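Local coordinates for PcaV transcriptional regulator (Streptomyces coelicolor, PDB 4FHT), which probably acts as a DNA-binding transcription factor of the MarR family and binds the aromatic acid 3,4-dihydroxybenzoate, at residues 22-27 against 118-123. Sequence-based numbering, arbitrary orientation.
Sequences QAHYLL and QVFLAP. With DHB (3,4-dihydroxybenzoic acid), chain D.
H24 NE2 and hydroxyl O3 of the bound 3,4-dihydroxybenzoic acid share a hydrogen bond of 2.7 Å, while CB of the same histidine rests against the ring of F120. The imidazole reaches the ligand because H24 CG stands anti to the backbone N (chi1 174°), and a hydrogen bond between ND1 and Q21 OE1, together with the NE2 bond, holds its rotation. S38 and, from the second subunit, H12, H15 and R18 supply further hydrogen bonds to the ligand, making this a site built by both chains of the dimer.

Next to H24, the F120 side chain extends from helix 100-121 to helix 13-31. L27 CD1 lies over one face of the F120 ring, displaced toward its CG-CD1 side, 3.8 Å from the centroid and 19° off the normal, a CH-pi contact. At the far rim F120 CZ lies 3.8 Å from H24 N, approached obliquely, with CE2 3.9 Å from H24 CB and CE1 4.3 Å from A23 CB. Replacing F120 by alanine would probably leave L27 CD1 without its aromatic face and open a gap beside the CB and backbone of H24. The second branch of L27 turns to V119, L27 CD2 meeting V119 CG1 at 4.2 Å, a looser apolar touch at the margin.

The contact thus joins helix 13-31 to the C-terminal part of helix 100-121 in the dimerisation region of the MarR fold. L20, also on helix 13-31, touches the F120 side chain, L121 leans on helix 126-140, and A140 and V139 of the second subunit pack on A23 and F120, respectively.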
loop_
_atom_site.group_PDB
_atom_site.type_symbol
_atom_site.label_atom_id
_atom_site.label_comp_id
_atom_site.label_asym_id
_atom_site.label_seq_id
_atom_site.Cartn_x
_atom_site.Cartn_y
_atom_site.Cartn_z
ATOM N N GLN B 22 4.015 -2.556 -1.411
ATOM C CA GLN B 22 5.408 -2.465 -1.838
ATOM C C GLN B 22 5.694 -3.526 -2.890
ATOM O O GLN B 22 6.319 -3.249 -3.909
ATOM C CB GLN B 22 6.361 -2.652 -0.655
ATOM C CG GLN B 22 6.593 -1.406 0.178
ATOM C CD GLN B 22 7.609 -1.631 1.284
ATOM O OE1 GLN B 22 7.856 -0.747 2.103
ATOM N NE2 GLN B 22 8.203 -2.819 1.313
ATOM N N ALA B 23 5.241 -4.748 -2.623
ATOM C CA ALA B 23 5.403 -5.846 -3.566
ATOM C C ALA B 23 4.676 -5.539 -4.872
ATOM O O ALA B 23 5.205 -5.778 -5.959
ATOM C CB ALA B 23 4.889 -7.147 -2.960
ATOM N N HIS B 24 3.464 -5.005 -4.751
ATOM C CA HIS B 24 2.668 -4.603 -5.906
ATOM C C HIS B 24 3.411 -3.580 -6.759
ATOM O O HIS B 24 3.531 -3.738 -7.975
ATOM C CB HIS B 24 1.338 -4.006 -5.433
ATOM C CG HIS B 24 0.503 -3.431 -6.535
ATOM N ND1 HIS B 24 -0.345 -2.362 -6.342
ATOM C CD2 HIS B 24 0.371 -3.785 -7.836
ATOM C CE1 HIS B 24 -0.956 -2.074 -7.478
ATOM N NE2 HIS B 24 -0.541 -2.926 -8.400
ATOM N N TYR B 25 3.902 -2.531 -6.108
ATOM C CA TYR B 25 4.601 -1.446 -6.788
ATOM C C TYR B 25 5.829 -1.949 -7.539
ATOM O O TYR B 25 6.112 -1.506 -8.652
ATOM C CB TYR B 25 5.006 -0.364 -5.783
ATOM C CG TYR B 25 5.771 0.789 -6.389
ATOM C CD1 TYR B 25 7.161 0.815 -6.362
ATOM C CD2 TYR B 25 5.106 1.854 -6.984
ATOM C CE1 TYR B 25 7.867 1.868 -6.914
ATOM C CE2 TYR B 25 5.805 2.914 -7.537
ATOM C CZ TYR B 25 7.185 2.914 -7.499
ATOM O OH TYR B 25 7.891 3.961 -8.047
ATOM N N LEU B 26 6.552 -2.877 -6.920
ATOM C CA LEU B 26 7.738 -3.467 -7.526
ATOM C C LEU B 26 7.369 -4.269 -8.775
ATOM O O LEU B 26 7.978 -4.101 -9.837
ATOM C CB LEU B 26 8.454 -4.360 -6.505
ATOM C CG LEU B 26 9.918 -4.749 -6.732
ATOM C CD1 LEU B 26 10.572 -5.097 -5.402
ATOM C CD2 LEU B 26 10.051 -5.915 -7.702
ATOM N N LEU B 27 6.375 -5.142 -8.638
ATOM C CA LEU B 27 5.942 -6.001 -9.738
ATOM C C LEU B 27 5.338 -5.201 -10.890
ATOM O O LEU B 27 5.506 -5.555 -12.056
ATOM C CB LEU B 27 4.939 -7.049 -9.243
ATOM C CG LEU B 27 5.500 -8.212 -8.421
ATOM C CD1 LEU B 27 4.381 -8.974 -7.727
ATOM C CD2 LEU B 27 6.311 -9.148 -9.304
ATOM N N GLN B 118 -0.301 -13.555 -12.456
ATOM C CA GLN B 118 0.084 -14.957 -12.332
ATOM C C GLN B 118 1.226 -15.106 -11.336
ATOM O O GLN B 118 1.190 -15.969 -10.463
ATOM C CB GLN B 118 0.499 -15.537 -13.683
ATOM C CG GLN B 118 -0.647 -15.754 -14.652
ATOM C CD GLN B 118 -0.258 -16.656 -15.807
ATOM O OE1 GLN B 118 0.835 -17.226 -15.823
ATOM N NE2 GLN B 118 -1.153 -16.794 -16.779
ATOM N N VAL B 119 2.237 -14.256 -11.475
ATOM C CA VAL B 119 3.374 -14.257 -10.565
ATOM C C VAL B 119 2.954 -13.805 -9.168
ATOM O O VAL B 119 3.397 -14.364 -8.164
ATOM C CB VAL B 119 4.497 -13.345 -11.090
ATOM C CG1 VAL B 119 5.605 -13.181 -10.050
ATOM C CG2 VAL B 119 5.052 -13.897 -12.402
ATOM N N PHE B 120 2.081 -12.802 -9.113
ATOM C CA PHE B 120 1.636 -12.237 -7.844
ATOM C C PHE B 120 0.831 -13.242 -7.017
ATOM O O PHE B 120 0.991 -13.322 -5.798
ATOM C CB PHE B 120 0.805 -10.971 -8.087
ATOM C CG PHE B 120 0.919 -9.940 -6.993
ATOM C CD1 PHE B 120 1.580 -10.226 -5.811
ATOM C CD2 PHE B 120 0.356 -8.680 -7.150
ATOM C CE1 PHE B 120 1.681 -9.276 -4.807
ATOM C CE2 PHE B 120 0.453 -7.730 -6.151
ATOM C CZ PHE B 120 1.116 -8.029 -4.976
ATOM N N LEU B 121 -0.028 -14.009 -7.683
ATOM C CA LEU B 121 -0.920 -14.942 -6.995
ATOM C C LEU B 121 -0.371 -16.371 -6.931
ATOM O O LEU B 121 -0.951 -17.239 -6.274
ATOM C CB LEU B 121 -2.301 -14.932 -7.656
ATOM C CG LEU B 121 -3.040 -13.590 -7.579
ATOM C CD1 LEU B 121 -4.265 -13.585 -8.483
ATOM C CD2 LEU B 121 -3.432 -13.294 -6.144
ATOM N N ALA B 122 0.750 -16.602 -7.611
ATOM C CA ALA B 122 1.405 -17.914 -7.631
ATOM C C ALA B 122 1.617 -18.607 -6.267
ATOM O O ALA B 122 1.499 -19.829 -6.183
ATOM C CB ALA B 122 2.720 -17.841 -8.406
ATOM N N PRO B 123 1.944 -17.845 -5.204
ATOM C CA PRO B 123 2.077 -18.529 -3.909
ATOM C C PRO B 123 0.781 -19.144 -3.376
ATOM O O PRO B 123 0.842 -19.956 -2.455
ATOM C CB PRO B 123 2.539 -17.413 -2.969
ATOM C CG PRO B 123 3.232 -16.451 -3.848
ATOM C CD PRO B 123 2.471 -16.468 -5.141
HETATM C C1 DHB D . -4.958 -1.351 -9.961
HETATM C C2 DHB D . -3.801 -2.071 -9.689
HETATM C C3 DHB D . -3.509 -3.218 -10.413
HETATM O O3 DHB D . -2.365 -3.940 -10.149
HETATM C C4 DHB D . -4.372 -3.652 -11.405
HETATM O O4 DHB D . -4.065 -4.787 -12.122
HETATM C C5 DHB D . -5.529 -2.937 -11.679
HETATM C C6 DHB D . -5.822 -1.784 -10.958
HETATM C C DHB D . -5.277 -0.114 -9.188
HETATM O O1 DHB D . -4.352 0.596 -8.704
HETATM O O2 DHB D . -6.479 0.226 -9.027
#